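Local coordinates for DNA replication protein DnaC (Aquifex aeolicus, PDB 3ECC) that acts as a helicase loader in the initiation of bacterial DNA replication and probably binds ATP in a P-loop ATPase domain, at residues A[33-47]-A[133-145]. Sequence-based numbering, arbitrary orientation.
Sequences FNPEEGKGLTFVGSP and LKSTIITTNYSLQ. With BEF (beryllium trifluoride ion), chain D.
The Phe-43 ring meets Ile-137 at its edge, with CG2 in the ring plane and 3.5 Å from CE2. Thr-139 CG2 reaches the same ring obliquely. Strands 40-45 and 136-141, which carry these residues, are parallel neighbours in the central sheet of a P-loop ATPase fold. Leu-54 of helix 51-65 also touches the Phe-43 side chain. Near the Phe-33 ring plane, Ser-135 OG stands at the edge; this hydroxyl is hydrogen-bonded to the Pro-102 carbonyl. The Tyr-142 ring is approached obliquely by Val-44 CG1, which lies 3.4 Å from Tyr-142 CB. Val-44 CG1 is anti to its own backbone N (chi1 -165°), which brings it to Tyr-142, while CG2 lies alongside Thr-140 CG2.

Strand 40-45 leads into the Walker A loop. Ile-138 N bonds Leu-41 O at 2.9 Å, and Phe-43 N bonds Ile-138 O almost straight, at 173°. Thr-140 N then bonds Phe-43 O at 2.8 Å. Beyond this the pairing weakens: Gly-45 N to Thr-140 O is 3.4 Å. At the other end, a water accepts from Thr-136 N and donates weakly to Gly-38 O.

The C-terminal ends of both strands border the nucleotide site. Thr-139 OG1 is hydrogen-bonded to Asp-107, which coordinates magnesium in a known structure of this protein though not in this model. Ser-46, Pro-47 and Asn-141 line the beryllium trifluoride pocket, where Pro-47 CA lies 3.5 Å from F1.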
ATOM      1  N   PHE A  33       2.476  13.774   9.366  1.00 54.28           N
ATOM      2  CA  PHE A  33       2.723  13.504   7.960  1.00 53.72           C
ATOM      3  C   PHE A  33       3.329  14.682   7.186  1.00 53.78           C
ATOM      4  O   PHE A  33       2.701  15.735   7.019  1.00 54.11           O
ATOM      5  CB  PHE A  33       1.437  13.026   7.287  1.00 53.38           C
ATOM      6  CG  PHE A  33       1.635  12.540   5.880  1.00 52.95           C
ATOM      7  CD1 PHE A  33       2.187  11.284   5.631  1.00 52.01           C
ATOM      8  CD2 PHE A  33       1.277  13.336   4.807  1.00 51.81           C
ATOM      9  CE1 PHE A  33       2.375  10.834   4.339  1.00 50.85           C
ATOM     10  CE2 PHE A  33       1.459  12.886   3.508  1.00 51.55           C
ATOM     11  CZ  PHE A  33       2.010  11.631   3.278  1.00 50.85           C
ATOM     12  N   ASN A  34       4.561  14.487   6.733  1.00 53.55           N
ATOM     13  CA  ASN A  34       5.191  15.368   5.764  1.00 53.15           C
ATOM     14  C   ASN A  34       5.393  14.564   4.488  1.00 52.98           C
ATOM     15  O   ASN A  34       6.167  13.594   4.475  1.00 52.69           O
ATOM     16  CB  ASN A  34       6.540  15.877   6.294  1.00 53.32           C
ATOM     17  CG  ASN A  34       7.132  16.996   5.436  1.00 53.37           C
ATOM     18  OD1 ASN A  34       6.697  17.234   4.307  1.00 52.68           O
ATOM     19  ND2 ASN A  34       8.131  17.690   5.979  1.00 53.17           N
ATOM     20  N   PRO A  35       4.689  14.950   3.411  1.00 52.86           N
ATOM     21  CA  PRO A  35       4.814  14.260   2.123  1.00 53.10           C
ATOM     22  C   PRO A  35       6.242  14.305   1.570  1.00 53.29           C
ATOM     23  O   PRO A  35       6.593  13.523   0.686  1.00 53.52           O
ATOM     24  CB  PRO A  35       3.860  15.040   1.205  1.00 53.01           C
ATOM     25  CG  PRO A  35       3.627  16.344   1.898  1.00 52.63           C
ATOM     26  CD  PRO A  35       3.720  16.057   3.356  1.00 52.79           C
ATOM     27  N   GLU A  36       7.062  15.193   2.128  1.00 53.33           N
ATOM     28  CA  GLU A  36       8.450  15.352   1.705  1.00 53.11           C
ATOM     29  C   GLU A  36       9.376  14.335   2.381  1.00 52.69           C
ATOM     30  O   GLU A  36      10.565  14.274   2.079  1.00 52.93           O
ATOM     31  CB  GLU A  36       8.931  16.788   1.972  1.00 53.28           C
ATOM     32  CG  GLU A  36       8.293  17.847   1.062  1.00 53.90           C
ATOM     33  CD  GLU A  36       8.616  17.617  -0.409  1.00 56.10           C
ATOM     34  OE1 GLU A  36       9.823  17.517  -0.745  1.00 57.97           O
ATOM     35  OE2 GLU A  36       7.672  17.546  -1.233  1.00 55.09           O
ATOM     36  N   GLU A  37       8.823  13.532   3.285  1.00 52.26           N
ATOM     37  CA  GLU A  37       9.597  12.493   3.972  1.00 51.64           C
ATOM     38  C   GLU A  37       9.482  11.146   3.288  1.00 50.82           C
ATOM     39  O   GLU A  37      10.292  10.261   3.521  1.00 50.88           O
ATOM     40  CB  GLU A  37       9.159  12.367   5.431  1.00 50.80           C
ATOM     41  CG  GLU A  37       9.484  13.584   6.269  1.00 52.38           C
ATOM     42  CD  GLU A  37       9.006  13.457   7.705  1.00 55.10           C
ATOM     43  OE1 GLU A  37       8.268  12.497   8.002  1.00 55.63           O
ATOM     44  OE2 GLU A  37       9.358  14.329   8.539  1.00 56.09           O
ATOM     45  N   GLY A  38       8.459  10.987   2.455  1.00 50.26           N
ATOM     46  CA  GLY A  38       8.253   9.747   1.721  1.00 49.30           C
ATOM     47  C   GLY A  38       8.178   8.505   2.587  1.00 48.68           C
ATOM     48  O   GLY A  38       8.748   7.470   2.256  1.00 48.39           O
ATOM     49  N   LYS A  39       7.499   8.613   3.719  1.00 48.15           N
ATOM     50  CA  LYS A  39       7.276   7.449   4.564  1.00 47.58           C
ATOM     51  C   LYS A  39       5.862   6.960   4.359  1.00 46.61           C
ATOM     52  O   LYS A  39       4.937   7.757   4.228  1.00 46.53           O
ATOM     53  CB  LYS A  39       7.498   7.783   6.037  1.00 47.95           C
ATOM     54  CG  LYS A  39       8.952   8.053   6.413  1.00 49.72           C
ATOM     55  CD  LYS A  39       9.153   8.027   7.928  1.00 51.54           C
ATOM     56  CE  LYS A  39       8.421   9.172   8.593  1.00 52.33           C
ATOM     57  NZ  LYS A  39       8.426   9.069  10.078  1.00 54.06           N
ATOM     58  N   GLY A  40       5.696   5.647   4.324  1.00 45.52           N
ATOM     59  CA  GLY A  40       4.377   5.068   4.200  1.00 44.35           C
ATOM     60  C   GLY A  40       4.152   4.001   5.240  1.00 43.56           C
ATOM     61  O   GLY A  40       4.897   3.905   6.213  1.00 43.59           O
ATOM     62  N   LEU A  41       3.116   3.194   5.027  1.00 42.68           N
ATOM     63  CA  LEU A  41       2.824   2.063   5.889  1.00 41.55           C
ATOM     64  C   LEU A  41       2.616   0.830   5.039  1.00 40.89           C
ATOM     65  O   LEU A  41       2.190   0.922   3.890  1.00 40.37           O
ATOM     66  CB  LEU A  41       1.568   2.325   6.724  1.00 41.86           C
ATOM     67  CG  LEU A  41       1.497   3.630   7.527  1.00 42.36           C
ATOM     68  CD1 LEU A  41       0.065   3.912   7.960  1.00 42.11           C
ATOM     69  CD2 LEU A  41       2.441   3.597   8.736  1.00 42.71           C
ATOM     70  N   THR A  42       2.921  -0.325   5.617  1.00 40.46           N
ATOM     71  CA  THR A  42       2.720  -1.598   4.960  1.00 39.83           C
ATOM     72  C   THR A  42       1.846  -2.500   5.824  1.00 39.84           C
ATOM     73  O   THR A  42       2.196  -2.829   6.955  1.00 39.77           O
ATOM     74  CB  THR A  42       4.058  -2.288   4.671  1.00 39.91           C
ATOM     75  OG1 THR A  42       4.910  -1.390   3.942  1.00 39.94           O
ATOM     76  CG2 THR A  42       3.845  -3.562   3.859  1.00 39.52           C
ATOM     77  N   PHE A  43       0.698  -2.887   5.280  1.00 39.95           N
ATOM     78  CA  PHE A  43      -0.256  -3.726   5.995  1.00 39.91           C
ATOM     79  C   PHE A  43      -0.174  -5.156   5.486  1.00 40.33           C
ATOM     80  O   PHE A  43      -0.398  -5.422   4.304  1.00 40.43           O
ATOM     81  CB  PHE A  43      -1.681  -3.210   5.796  1.00 39.56           C
ATOM     82  CG  PHE A  43      -1.907  -1.826   6.315  1.00 38.28           C
ATOM     83  CD1 PHE A  43      -2.259  -1.620   7.640  1.00 36.87           C
ATOM     84  CD2 PHE A  43      -1.786  -0.732   5.475  1.00 37.66           C
ATOM     85  CE1 PHE A  43      -2.482  -0.350   8.120  1.00 37.10           C
ATOM     86  CE2 PHE A  43      -2.009   0.553   5.946  1.00 37.69           C
ATOM     87  CZ  PHE A  43      -2.360   0.745   7.269  1.00 38.00           C
ATOM     88  N   VAL A  44       0.150  -6.073   6.388  1.00 40.55           N
ATOM     89  CA  VAL A  44       0.291  -7.475   6.047  1.00 40.86           C
ATOM     90  C   VAL A  44      -0.746  -8.273   6.825  1.00 41.06           C
ATOM     91  O   VAL A  44      -1.175  -7.857   7.895  1.00 41.21           O
ATOM     92  CB  VAL A  44       1.710  -7.979   6.389  1.00 40.71           C
ATOM     93  CG1 VAL A  44       1.988  -9.306   5.708  1.00 41.51           C
ATOM     94  CG2 VAL A  44       2.746  -6.961   5.956  1.00 40.95           C
ATOM     95  N   GLY A  45      -1.159  -9.413   6.278  1.00 41.23           N
ATOM     96  CA  GLY A  45      -2.094 -10.290   6.974  1.00 41.59           C
ATOM     97  C   GLY A  45      -3.000 -11.099   6.063  1.00 41.97           C
ATOM     98  O   GLY A  45      -3.004 -10.923   4.844  1.00 42.23           O
ATOM     99  N   SER A  46      -3.779 -11.982   6.670  1.00 42.30           N
ATOM    100  CA  SER A  46      -4.764 -12.794   5.965  1.00 42.92           C
ATOM    101  C   SER A  46      -5.968 -11.970   5.475  1.00 43.15           C
ATOM    102  O   SER A  46      -6.149 -10.827   5.899  1.00 43.04           O
ATOM    103  CB  SER A  46      -5.246 -13.918   6.878  1.00 42.65           C
ATOM    104  OG  SER A  46      -4.281 -14.945   6.933  1.00 43.49           O
ATOM    105  N   PRO A  47      -6.779 -12.552   4.559  1.00 43.29           N
ATOM    106  CA  PRO A  47      -8.032 -11.977   4.041  1.00 43.39           C
ATOM    107  C   PRO A  47      -9.048 -11.617   5.135  1.00 43.36           C
ATOM    108  O   PRO A  47      -9.081 -12.266   6.182  1.00 44.10           O
ATOM    109  CB  PRO A  47      -8.599 -13.109   3.171  1.00 43.63           C
ATOM    110  CG  PRO A  47      -7.400 -13.878   2.721  1.00 43.82           C
ATOM    111  CD  PRO A  47      -6.389 -13.781   3.836  1.00 43.37           C
ATOM    112  N   LEU A 133      11.384  10.062  -2.598  1.00 44.36           N
ATOM    113  CA  LEU A 133      10.725  10.223  -1.299  1.00 44.18           C
ATOM    114  C   LEU A 133       9.233  10.462  -1.433  1.00 44.55           C
ATOM    115  O   LEU A 133       8.679  11.403  -0.872  1.00 44.71           O
ATOM    116  CB  LEU A 133      11.390  11.334  -0.470  1.00 43.93           C
ATOM    117  CG  LEU A 133      12.896  11.213  -0.210  1.00 43.11           C
ATOM    118  CD1 LEU A 133      13.433  12.477   0.419  1.00 42.23           C
ATOM    119  CD2 LEU A 133      13.229  10.005   0.645  1.00 41.62           C
ATOM    120  N   LYS A 134       8.576   9.592  -2.174  1.00 45.06           N
ATOM    121  CA  LYS A 134       7.153   9.713  -2.376  1.00 45.46           C
ATOM    122  C   LYS A 134       6.447   8.678  -1.506  1.00 45.97           C
ATOM    123  O   LYS A 134       6.578   7.482  -1.729  1.00 46.07           O
ATOM    124  CB  LYS A 134       6.828   9.519  -3.852  1.00 45.37           C
ATOM    125  CG  LYS A 134       7.363  10.627  -4.761  1.00 45.36           C
ATOM    126  CD  LYS A 134       6.378  11.768  -4.891  1.00 45.62           C
ATOM    127  CE  LYS A 134       7.034  13.011  -5.442  1.00 45.42           C
ATOM    128  NZ  LYS A 134       6.198  14.197  -5.110  1.00 47.12           N
ATOM    129  N   SER A 135       5.728   9.147  -0.492  1.00 46.72           N
ATOM    130  CA  SER A 135       5.107   8.261   0.498  1.00 47.40           C
ATOM    131  C   SER A 135       4.064   7.366  -0.133  1.00 47.54           C
ATOM    132  O   SER A 135       3.221   7.820  -0.906  1.00 47.31           O
ATOM    133  CB  SER A 135       4.491   9.059   1.642  1.00 47.60           C
ATOM    134  OG  SER A 135       3.946  10.281   1.163  1.00 48.93           O
ATOM    135  N   THR A 136       4.134   6.083   0.201  1.00 47.78           N
ATOM    136  CA  THR A 136       3.302   5.085  -0.441  1.00 47.83           C
ATOM    137  C   THR A 136       2.852   4.014   0.546  1.00 47.86           C
ATOM    138  O   THR A 136       3.659   3.453   1.292  1.00 47.91           O
ATOM    139  CB  THR A 136       4.012   4.446  -1.672  1.00 47.92           C
ATOM    140  OG1 THR A 136       3.485   3.136  -1.907  1.00 48.48           O
ATOM    141  CG2 THR A 136       5.505   4.335  -1.444  1.00 48.06           C
ATOM    142  N   ILE A 137       1.551   3.747   0.550  1.00 47.93           N
ATOM    143  CA  ILE A 137       0.973   2.759   1.447  1.00 47.89           C
ATOM    144  C   ILE A 137       0.646   1.477   0.696  1.00 47.98           C
ATOM    145  O   ILE A 137       0.149   1.509  -0.425  1.00 47.76           O
ATOM    146  CB  ILE A 137      -0.283   3.308   2.149  1.00 47.93           C
ATOM    147  CG1 ILE A 137       0.064   4.587   2.921  1.00 47.80           C
ATOM    148  CG2 ILE A 137      -0.886   2.247   3.074  1.00 47.90           C
ATOM    149  CD1 ILE A 137      -1.142   5.395   3.383  1.00 48.08           C
ATOM    150  N   ILE A 138       0.939   0.347   1.321  1.00 48.52           N
ATOM    151  CA  ILE A 138       0.791  -0.947   0.671  1.00 49.24           C
ATOM    152  C   ILE A 138      -0.013  -1.879   1.562  1.00 50.15           C
ATOM    153  O   ILE A 138       0.150  -1.877   2.775  1.00 50.23           O
ATOM    154  CB  ILE A 138       2.179  -1.588   0.391  1.00 48.92           C
ATOM    155  CG1 ILE A 138       2.952  -0.787  -0.658  1.00 47.40           C
ATOM    156  CG2 ILE A 138       2.033  -3.053  -0.027  1.00 49.36           C
ATOM    157  CD1 ILE A 138       4.437  -1.026  -0.624  1.00 44.16           C
ATOM    158  N   THR A 139      -0.908  -2.651   0.961  1.00 51.52           N
ATOM    159  CA  THR A 139      -1.511  -3.786   1.655  1.00 53.09           C
ATOM    160  C   THR A 139      -1.175  -5.049   0.890  1.00 54.61           C
ATOM    161  O   THR A 139      -1.189  -5.065  -0.342  1.00 54.60           O
ATOM    162  CB  THR A 139      -3.045  -3.659   1.823  1.00 52.71           C
ATOM    163  OG1 THR A 139      -3.706  -3.959   0.588  1.00 52.60           O
ATOM    164  CG2 THR A 139      -3.425  -2.261   2.280  1.00 52.52           C
ATOM    165  N   THR A 140      -0.846  -6.102   1.622  1.00 56.60           N
ATOM    166  CA  THR A 140      -0.370  -7.320   1.002  1.00 58.85           C
ATOM    167  C   THR A 140      -0.814  -8.556   1.777  1.00 60.95           C
ATOM    168  O   THR A 140      -1.090  -8.495   2.981  1.00 61.06           O
ATOM    169  CB  THR A 140       1.183  -7.307   0.836  1.00 58.57           C
ATOM    170  OG1 THR A 140       1.601  -8.467   0.107  1.00 57.84           O
ATOM    171  CG2 THR A 140       1.883  -7.266   2.196  1.00 58.29           C
ATOM    172  N   ASN A 141      -0.872  -9.679   1.079  1.00 63.62           N
ATOM    173  CA  ASN A 141      -1.243 -10.928   1.704  1.00 66.32           C
ATOM    174  C   ASN A 141      -0.061 -11.705   2.276  1.00 68.45           C
ATOM    175  O   ASN A 141       0.978 -11.827   1.637  1.00 68.49           O
ATOM    176  CB  ASN A 141      -1.997 -11.789   0.714  1.00 66.09           C
ATOM    177  CG  ASN A 141      -3.385 -12.082   1.176  1.00 66.19           C
ATOM    178  OD1 ASN A 141      -3.583 -12.747   2.191  1.00 66.99           O
ATOM    179  ND2 ASN A 141      -4.370 -11.564   0.456  1.00 66.74           N
ATOM    180  N   TYR A 142      -0.233 -12.225   3.487  1.00 71.39           N
ATOM    181  CA  TYR A 142       0.739 -13.143   4.070  1.00 74.25           C
ATOM    182  C   TYR A 142       0.135 -14.537   4.230  1.00 75.91           C
ATOM    183  O   TYR A 142      -0.899 -14.707   4.891  1.00 76.11           O
ATOM    184  CB  TYR A 142       1.258 -12.627   5.412  1.00 74.48           C
ATOM    185  CG  TYR A 142       2.416 -13.433   5.973  1.00 76.07           C
ATOM    186  CD1 TYR A 142       3.483 -13.829   5.157  1.00 77.28           C
ATOM    187  CD2 TYR A 142       2.461 -13.777   7.324  1.00 77.02           C
ATOM    188  CE1 TYR A 142       4.547 -14.575   5.671  1.00 78.27           C
ATOM    189  CE2 TYR A 142       3.527 -14.512   7.849  1.00 77.76           C
ATOM    190  CZ  TYR A 142       4.564 -14.909   7.020  1.00 78.29           C
ATOM    191  OH  TYR A 142       5.621 -15.635   7.540  1.00 78.58           O
ATOM    192  N   SER A 143       0.787 -15.525   3.611  1.00 77.94           N
ATOM    193  CA  SER A 143       0.290 -16.908   3.568  1.00 79.82           C
ATOM    194  C   SER A 143       0.455 -17.672   4.896  1.00 81.05           C
ATOM    195  O   SER A 143      -0.483 -17.734   5.704  1.00 81.31           O
ATOM    196  CB  SER A 143       0.939 -17.682   2.406  1.00 79.78           C
ATOM    197  OG  SER A 143       2.356 -17.554   2.417  1.00 80.15           O
ATOM    198  N   LEU A 144       1.642 -18.248   5.115  1.00 82.46           N
ATOM    199  CA  LEU A 144       1.921 -19.061   6.315  1.00 83.83           C
ATOM    200  C   LEU A 144       1.717 -18.263   7.618  1.00 84.64           C
ATOM    201  O   LEU A 144       1.989 -17.056   7.665  1.00 84.78           O
ATOM    202  CB  LEU A 144       3.336 -19.666   6.242  1.00 83.80           C
ATOM    203  CG  LEU A 144       3.707 -20.436   4.959  1.00 84.08           C
ATOM    204  CD1 LEU A 144       5.137 -20.120   4.505  1.00 83.99           C
ATOM    205  CD2 LEU A 144       3.502 -21.955   5.104  1.00 84.03           C
ATOM    206  N   GLN A 145       1.249 -18.944   8.672  1.00 85.59           N
ATOM    207  CA  GLN A 145       0.704 -18.258   9.861  1.00 86.38           C
ATOM    208  C   GLN A 145       1.686 -17.841  10.978  1.00 86.74           C
ATOM    209  O   GLN A 145       1.828 -16.645  11.257  1.00 86.85           O
ATOM    210  CB  GLN A 145      -0.499 -19.017  10.431  1.00 86.38           C
ATOM    211  CG  GLN A 145      -1.781 -18.757   9.668  1.00 87.07           C
ATOM    212  CD  GLN A 145      -2.960 -18.473  10.591  1.00 88.33           C
ATOM    213  OE1 GLN A 145      -3.511 -19.385  11.218  1.00 89.01           O
ATOM    214  NE2 GLN A 145      -3.359 -17.203  10.670  1.00 88.01           N
TER
HETATM  215 BE   BEF D1554      -7.620  -8.808   1.145  1.00 51.11          BE
HETATM  216  F1  BEF D1554      -6.447  -9.302   2.362  1.00 51.68           F
HETATM  217  F2  BEF D1554      -7.528  -7.193   0.423  1.00 52.67           F
HETATM  218  F3  BEF D1554      -9.105  -9.751   1.029  1.00 50.29           F
HETATM  219  O   HOH W   1       6.406   5.627   1.297  1.00 64.00           O